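Local coordinates for protein peptide methionine sulfoxide reductase msrA/msrB (Neisseria gonorrhoeae, PDB 2H30) that probably acts, through its N-terminal thioredoxin domain, as a thiol-disulfide relay that passes electrons from DsbD to the methionine sulfoxide reductase domains that follow, at residues Leu52-Leu57 with Gln92-Gly97; Ala147-Arg152 with Ala156-Leu161. The protein carries 2 engineered substitutions. All blocks are in the same frame, centred on the assembly; numbering follows the deposited sequence.

Contact 1: Leu52-Leu57 with Gln92-Gly97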
ATOM      1  N   LEU A  52      -8.775  -3.156  11.709  1.00 13.22           N
ATOM      2  CA  LEU A  52      -8.503  -1.759  11.465  1.00 13.43           C
ATOM      3  C   LEU A  52      -8.169  -1.564   9.993  1.00 13.67           C
ATOM      4  O   LEU A  52      -8.653  -0.639   9.344  1.00 13.31           O
ATOM      5  CB  LEU A  52      -7.307  -1.328  12.334  1.00 15.39           C
ATOM      6  CG  LEU A  52      -6.960   0.153  12.220  1.00 18.06           C
ATOM      7  CD1 LEU A  52      -8.141   1.080  12.620  1.00 19.71           C
ATOM      8  CD2 LEU A  52      -5.674   0.418  13.093  1.00 16.82           C
ATOM      9  N   CYS A  53      -7.296  -2.439   9.482  1.00 12.99           N
ATOM     10  CA  CYS A  53      -7.005  -2.373   8.064  1.00 13.52           C
ATOM     11  C   CYS A  53      -8.268  -2.472   7.240  1.00 12.55           C
ATOM     12  O   CYS A  53      -8.470  -1.643   6.293  1.00 11.95           O
ATOM     13  CB  CYS A  53      -6.176  -3.574   7.636  1.00 13.99           C
ATOM     14  SG  CYS A  53      -4.436  -3.442   8.148  1.00 17.34           S
ATOM     15  N   LEU A  54      -9.149  -3.450   7.543  1.00 13.17           N
ATOM     16  CA  LEU A  54     -10.371  -3.565   6.737  1.00 13.12           C
ATOM     17  C   LEU A  54     -11.230  -2.297   6.816  1.00 13.75           C
ATOM     18  O   LEU A  54     -11.805  -1.839   5.813  1.00 13.33           O
ATOM     19  CB  LEU A  54     -11.229  -4.759   7.129  1.00 14.88           C
ATOM     20  CG  LEU A  54     -10.497  -6.089   7.112  1.00 16.11           C
ATOM     21  CD1 LEU A  54     -11.584  -7.103   7.428  1.00 18.11           C
ATOM     22  CD2 LEU A  54     -10.074  -6.276   5.681  1.00 19.24           C
ATOM     23  N   SER A  55     -11.261  -1.692   8.013  1.00 13.20           N
ATOM     24  CA  SER A  55     -12.089  -0.459   8.189  1.00 13.10           C
ATOM     25  C   SER A  55     -11.583   0.721   7.377  1.00 12.89           C
ATOM     26  O   SER A  55     -12.317   1.702   7.180  1.00 14.94           O
ATOM     27  CB  SER A  55     -12.106  -0.090   9.675  1.00 12.05           C
ATOM     28  OG  SER A  55     -10.881   0.510  10.082  1.00 13.53           O
ATOM     29  N   GLU A  56     -10.299   0.634   6.965  1.00 11.91           N
ATOM     30  CA  GLU A  56      -9.626   1.726   6.303  1.00 13.08           C
ATOM     31  C   GLU A  56      -9.566   1.520   4.765  1.00 11.30           C
ATOM     32  O   GLU A  56      -9.071   2.403   4.050  1.00 13.37           O
ATOM     33  CB  GLU A  56      -8.209   1.863   6.854  1.00 13.56           C
ATOM     34  CG  GLU A  56      -8.168   2.415   8.267  1.00 14.12           C
ATOM     35  CD  GLU A  56      -6.721   2.423   8.843  1.00 18.56           C
ATOM     36  OE1 GLU A  56      -5.800   1.897   8.175  1.00 19.92           O
ATOM     37  OE2 GLU A  56      -6.507   2.976   9.956  1.00 19.36           O
ATOM     38  N   LEU A  57     -10.076   0.400   4.277  1.00 12.61           N
ATOM     39  CA  LEU A  57     -10.024   0.132   2.790  1.00 11.94           C
ATOM     40  C   LEU A  57     -10.822   1.197   2.017  1.00 12.05           C
ATOM     41  O   LEU A  57     -10.329   1.715   1.001  1.00 13.99           O
ATOM     42  CB  LEU A  57     -10.532  -1.254   2.441  1.00 13.55           C
ATOM     43  CG  LEU A  57      -9.671  -2.419   2.920  1.00 15.92           C
ATOM     44  CD1 LEU A  57     -10.433  -3.694   2.701  1.00 16.72           C
ATOM     45  CD2 LEU A  57      -8.353  -2.400   2.132  1.00 18.40           C
ATOM     46  N   GLN A  92      -7.475 -14.069  -2.817  1.00 18.06           N
ATOM     47  CA  GLN A  92      -8.201 -13.388  -3.881  1.00 17.97           C
ATOM     48  C   GLN A  92      -9.694 -13.746  -3.890  1.00 19.47           C
ATOM     49  O   GLN A  92     -10.540 -12.923  -4.201  1.00 20.16           O
ATOM     50  CB  GLN A  92      -7.542 -13.684  -5.240  1.00 19.33           C
ATOM     51  CG  GLN A  92      -6.132 -13.140  -5.455  1.00 17.34           C
ATOM     52  CD  GLN A  92      -5.018 -14.041  -4.948  1.00 19.66           C
ATOM     53  OE1 GLN A  92      -5.196 -14.849  -4.023  1.00 19.23           O
ATOM     54  NE2 GLN A  92      -3.809 -13.848  -5.495  1.00 21.89           N
ATOM     55  N   LYS A  93     -10.002 -15.007  -3.580  1.00 19.83           N
ATOM     56  CA  LYS A  93     -11.382 -15.456  -3.497  1.00 20.85           C
ATOM     57  C   LYS A  93     -12.136 -14.735  -2.377  1.00 19.45           C
ATOM     58  O   LYS A  93     -13.231 -14.279  -2.598  1.00 22.06           O
ATOM     59  CB  LYS A  93     -11.432 -16.984  -3.307  1.00 22.24           C
ATOM     60  CG  LYS A  93     -12.876 -17.505  -3.356  1.00 28.62           C
ATOM     61  CD  LYS A  93     -13.726 -16.874  -4.504  1.00 36.93           C
ATOM     62  CE  LYS A  93     -13.020 -16.898  -5.906  1.00 41.95           C
ATOM     63  NZ  LYS A  93     -13.186 -15.590  -6.656  1.00 42.65           N
ATOM     64  N   TRP A  94     -11.490 -14.597  -1.236  1.00 19.38           N
ATOM     65  CA  TRP A  94     -12.054 -13.857  -0.091  1.00 18.20           C
ATOM     66  C   TRP A  94     -12.206 -12.386  -0.509  1.00 17.34           C
ATOM     67  O   TRP A  94     -13.251 -11.762  -0.314  1.00 17.89           O
ATOM     68  CB  TRP A  94     -11.129 -13.996   1.122  1.00 17.86           C
ATOM     69  CG  TRP A  94     -11.502 -12.993   2.170  1.00 18.04           C
ATOM     70  CD1 TRP A  94     -12.558 -13.046   3.050  1.00 20.73           C
ATOM     71  CD2 TRP A  94     -10.882 -11.715   2.356  1.00 17.93           C
ATOM     72  NE1 TRP A  94     -12.581 -11.910   3.837  1.00 20.14           N
ATOM     73  CE2 TRP A  94     -11.582 -11.065   3.410  1.00 19.06           C
ATOM     74  CE3 TRP A  94      -9.787 -11.063   1.740  1.00 17.98           C
ATOM     75  CZ2 TRP A  94     -11.236  -9.787   3.871  1.00 17.96           C
ATOM     76  CZ3 TRP A  94      -9.436  -9.785   2.203  1.00 17.92           C
ATOM     77  CH2 TRP A  94     -10.169  -9.157   3.248  1.00 17.51           C
ATOM     78  N   TYR A  95     -11.136 -11.816  -1.079  1.00 17.08           N
ATOM     79  CA  TYR A  95     -11.183 -10.384  -1.367  1.00 17.12           C
ATOM     80  C   TYR A  95     -12.203  -9.996  -2.423  1.00 18.00           C
ATOM     81  O   TYR A  95     -12.772  -8.902  -2.417  1.00 17.28           O
ATOM     82  CB  TYR A  95      -9.779  -9.881  -1.712  1.00 16.59           C
ATOM     83  CG  TYR A  95      -9.742  -8.373  -1.893  1.00 15.58           C
ATOM     84  CD1 TYR A  95      -9.995  -7.539  -0.798  1.00 16.77           C
ATOM     85  CD2 TYR A  95      -9.609  -7.814  -3.138  1.00 16.68           C
ATOM     86  CE1 TYR A  95     -10.011  -6.176  -0.954  1.00 16.36           C
ATOM     87  CE2 TYR A  95      -9.660  -6.415  -3.316  1.00 16.04           C
ATOM     88  CZ  TYR A  95      -9.838  -5.633  -2.201  1.00 16.07           C
ATOM     89  OH  TYR A  95      -9.899  -4.276  -2.356  1.00 19.37           O
ATOM     90  N   ALA A  96     -12.498 -10.929  -3.349  1.00 18.46           N
ATOM     91  CA  ALA A  96     -13.493 -10.658  -4.376  1.00 21.89           C
ATOM     92  C   ALA A  96     -14.893 -10.394  -3.775  1.00 22.66           C
ATOM     93  O   ALA A  96     -15.713  -9.749  -4.402  1.00 24.11           O
ATOM     94  CB  ALA A  96     -13.527 -11.815  -5.396  1.00 23.36           C
ATOM     95  N   GLY A  97     -15.142 -10.835  -2.535  1.00 21.47           N
ATOM     96  CA  GLY A  97     -16.402 -10.489  -1.857  1.00 21.18           C
ATOM     97  C   GLY A  97     -16.522  -9.068  -1.311  1.00 22.06           C
ATOM     98  O   GLY A  97     -17.598  -8.655  -0.872  1.00 21.69           O
TER
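Behind the tip of L54, which reaches W94 of the facing helix, the carbonyl oxygen of L52 is gripped twice: S55 OG donates to L52 O over 2.6 Å, and the backbone N of E56 adds a weak bond. The hydroxyl meets that oxygen at a C=O...donor angle of 121°, tilted 19° from the carbonyl plane, a bond that folds the serine hydroxyl back onto its own helix. The contact itself is apolar and made by ends of side chains. With CG anti to the backbone N (chi1 166°), the W94 indole swings toward helix 51-64, and L54 CD2 meets the ring's edge in plane, 3.8 Å from W94 CH2. Beside it, L57 CD1 lies 4.4 Å from Y95 CE1, again at the edge of a ring. Elsewhere W94 makes a cation-pi contact with K86, while E56 OE1 forms a salt bridge with K44 and OE2 a hydrogen bond with S141. C53, from a CxxC pattern of thioredoxin type, rests against W46. Only 121 Å² is buried and no hydrogen bond crosses, so the two helices meet in a light, non-directional touch of leucine methyls on ring edges, which dispersion probably favours.

Contact 2: Ala147-Arg152 with Ala156-Leu161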
ATOM      1  N   ALA A 147      -0.921  11.583   5.195  1.00 11.80           N
ATOM      2  CA  ALA A 147      -0.631  10.998   3.860  1.00 11.81           C
ATOM      3  C   ALA A 147      -0.295  12.090   2.840  1.00 12.72           C
ATOM      4  O   ALA A 147       0.630  11.980   2.052  1.00 13.28           O
ATOM      5  CB  ALA A 147      -1.832  10.145   3.386  1.00 12.06           C
ATOM      6  N   LEU A 148      -1.063  13.185   2.875  1.00 12.38           N
ATOM      7  CA  LEU A 148      -0.743  14.271   1.947  1.00 12.07           C
ATOM      8  C   LEU A 148       0.603  14.914   2.243  1.00 12.29           C
ATOM      9  O   LEU A 148       1.297  15.311   1.293  1.00 13.91           O
ATOM     10  CB  LEU A 148      -1.888  15.316   2.036  1.00 13.28           C
ATOM     11  CG  LEU A 148      -3.197  14.862   1.381  1.00 13.32           C
ATOM     12  CD1 LEU A 148      -4.269  15.857   1.791  1.00 15.39           C
ATOM     13  CD2 LEU A 148      -3.118  14.774  -0.169  1.00 14.34           C
ATOM     14  N   ALA A 149       0.924  15.063   3.544  1.00 12.66           N
ATOM     15  CA  ALA A 149       2.199  15.632   3.947  1.00 14.15           C
ATOM     16  C   ALA A 149       3.336  14.742   3.422  1.00 15.15           C
ATOM     17  O   ALA A 149       4.300  15.230   2.798  1.00 16.84           O
ATOM     18  CB  ALA A 149       2.250  15.748   5.455  1.00 14.65           C
ATOM     19  N   LEU A 150       3.145  13.420   3.535  1.00 14.37           N
ATOM     20  CA  LEU A 150       4.226  12.502   3.072  1.00 16.15           C
ATOM     21  C   LEU A 150       4.454  12.549   1.564  1.00 16.81           C
ATOM     22  O   LEU A 150       5.593  12.431   1.073  1.00 17.54           O
ATOM     23  CB  LEU A 150       3.880  11.046   3.400  1.00 17.64           C
ATOM     24  CG  LEU A 150       4.036  10.556   4.819  1.00 21.41           C
ATOM     25  CD1 LEU A 150       3.654   9.042   4.764  1.00 23.74           C
ATOM     26  CD2 LEU A 150       5.517  10.675   5.196  1.00 25.60           C
ATOM     27  N   ILE A 151       3.400  12.703   0.769  1.00 15.22           N
ATOM     28  CA  ILE A 151       3.580  12.690  -0.701  1.00 17.81           C
ATOM     29  C   ILE A 151       4.217  13.991  -1.156  1.00 20.89           C
ATOM     30  O   ILE A 151       4.859  14.016  -2.214  1.00 21.14           O
ATOM     31  CB  ILE A 151       2.332  12.355  -1.528  1.00 18.83           C
ATOM     32  CG1 ILE A 151       1.252  13.421  -1.399  1.00 19.74           C
ATOM     33  CG2 ILE A 151       1.755  10.978  -1.125  1.00 18.89           C
ATOM     34  CD1 ILE A 151       0.073  13.180  -2.418  1.00 18.77           C
ATOM     35  N   ARG A 152       4.056  15.033  -0.341  1.00 18.41           N
ATOM     36  CA  ARG A 152       4.730  16.294  -0.606  1.00 20.19           C
ATOM     37  C   ARG A 152       6.169  16.273  -0.111  1.00 20.36           C
ATOM     38  O   ARG A 152       7.052  16.774  -0.837  1.00 23.62           O
ATOM     39  CB  ARG A 152       3.987  17.472   0.019  1.00 19.88           C
ATOM     40  CG  ARG A 152       4.494  18.800  -0.497  1.00 24.20           C
ATOM     41  CD  ARG A 152       3.956  19.923   0.334  1.00 23.97           C
ATOM     42  NE  ARG A 152       4.570  19.927   1.634  1.00 25.52           N
ATOM     43  CZ  ARG A 152       3.968  19.684   2.786  1.00 25.44           C
ATOM     44  NH1 ARG A 152       2.683  19.401   2.834  1.00 23.56           N
ATOM     45  NH2 ARG A 152       4.667  19.708   3.904  1.00 29.12           N
ATOM     46  N   ALA A 156       8.435  14.620   6.112  1.00 21.86           N
ATOM     47  CA  ALA A 156       7.432  15.288   6.933  1.00 21.55           C
ATOM     48  C   ALA A 156       7.350  14.812   8.355  1.00 20.63           C
ATOM     49  O   ALA A 156       7.322  13.599   8.639  1.00 21.25           O
ATOM     50  CB  ALA A 156       6.033  15.145   6.280  1.00 21.17           C
ATOM     51  N   ASP A 157       7.143  15.760   9.287  1.00 20.62           N
ATOM     52  CA  ASP A 157       6.902  15.441  10.638  1.00 21.79           C
ATOM     53  C   ASP A 157       5.449  15.013  10.873  1.00 21.59           C
ATOM     54  O   ASP A 157       4.550  15.862  11.007  1.00 22.59           O
ATOM     55  CB  ASP A 157       7.211  16.665  11.534  1.00 22.86           C
ATOM     56  CG  ASP A 157       6.893  16.417  12.991  1.00 28.78           C
ATOM     57  OD1 ASP A 157       6.310  15.350  13.383  1.00 29.16           O
ATOM     58  OD2 ASP A 157       7.221  17.338  13.791  1.00 32.04           O
ATOM     59  N   LEU A 158       5.183  13.720  10.877  1.00 20.74           N
ATOM     60  CA  LEU A 158       3.823  13.276  11.045  1.00 20.49           C
ATOM     61  C   LEU A 158       3.253  13.368  12.452  1.00 20.56           C
ATOM     62  O   LEU A 158       2.051  13.450  12.659  1.00 20.88           O
ATOM     63  CB  LEU A 158       3.706  11.841  10.491  1.00 20.74           C
ATOM     64  CG  LEU A 158       4.216  11.677   9.078  1.00 20.54           C
ATOM     65  CD1 LEU A 158       3.971  10.209   8.686  1.00 24.99           C
ATOM     66  CD2 LEU A 158       3.543  12.579   8.075  1.00 18.75           C
ATOM     67  N   GLY A 159       4.109  13.277  13.467  1.00 21.71           N
ATOM     68  CA  GLY A 159       3.674  13.394  14.845  1.00 21.49           C
ATOM     69  C   GLY A 159       2.993  14.702  15.181  1.00 20.72           C
ATOM     70  O   GLY A 159       2.128  14.715  16.009  1.00 22.19           O
ATOM     71  N   SER A 160       3.356  15.791  14.492  1.00 20.29           N
ATOM     72  CA  SER A 160       2.745  17.071  14.779  1.00 20.85           C
ATOM     73  C   SER A 160       1.275  17.116  14.384  1.00 20.07           C
ATOM     74  O   SER A 160       0.549  17.984  14.834  1.00 20.99           O
ATOM     75  CB  SER A 160       3.569  18.183  14.156  1.00 21.11           C
ATOM     76  OG  SER A 160       4.871  18.071  14.740  1.00 27.00           O
ATOM     77  N   LEU A 161       0.843  16.139  13.550  1.00 18.92           N
ATOM     78  CA  LEU A 161      -0.559  15.954  13.132  1.00 19.08           C
ATOM     79  C   LEU A 161      -1.286  14.730  13.772  1.00 20.95           C
ATOM     80  O   LEU A 161      -2.432  14.403  13.399  1.00 20.72           O
ATOM     81  CB  LEU A 161      -0.575  15.716  11.590  1.00 17.47           C
ATOM     82  CG  LEU A 161      -0.175  16.899  10.766  1.00 17.18           C
ATOM     83  CD1 LEU A 161       0.108  16.457   9.341  1.00 18.95           C
ATOM     84  CD2 LEU A 161      -1.304  17.944  10.755  1.00 18.05           C
TER
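Beyond helix 144-152 the chain doubles back along the helix it has just left, bringing the CA atoms of L150 and A156 to 5.7 Å. The helix is the last of this thioredoxin fold, and the returning segment ends in a short 3-10 turn reaching L161, whose first part is spanned by an Asx motif from D157 to S160. Between the two segments the packing is apolar, 215 Å² in all, with no hydrogen bond across; a polar tie comes from earlier on the same helix, where Q146 NE2 donates to L158 O. Small residues permit the close approach at the start, where the CB atoms of A149 and A156 stand 3.9 Å apart and A156 CB is equally close to A149 O. Further along, L150 and L158 meet at about a right angle, and each offers both branches. L150 CD2 comes to 3.8 Å from L158 CD1, while the fork atom L150 CG sits 3.9 Å from both L158 methyls. Both leucines place CG anti to the carbonyl carbon (chi1 -77° in L150, -53° in L158), which carries their branched ends together. L161 adds a looser touch, its CD1 4.5 Å from A149 CB. Strand 134-139 backs the leucine pair through R136, which also bonds A156 O. The turn is tied down by the D157 carboxylate, which is met from above its plane by two groups of one residue: S160 N donates to D157 OD1, and S160 OG donates to D157 OD2 at 2.6 Å.

The two contacts follow one another along the chain and remain separate in space, with centres 26 Å apart and nearest atoms about 10 Å apart. Both are apolar across their interface, but they differ in reach: contact 1 joins segments 52-57 and 92-97, 35 residues apart at their closest ends, whereas contact 2 folds the C-terminal tail back on helix 144-152 after three intervening residues. Segment 52-57 carries C53 of the probable redox pair, although C53 itself does not touch 92-97, and so contact 1 belongs to the neighbourhood of the presumed thiol site. Contact 2 is structural packing, beside strand 134-139 at an outer margin of the mixed sheet, and contains neither cysteine of that pair.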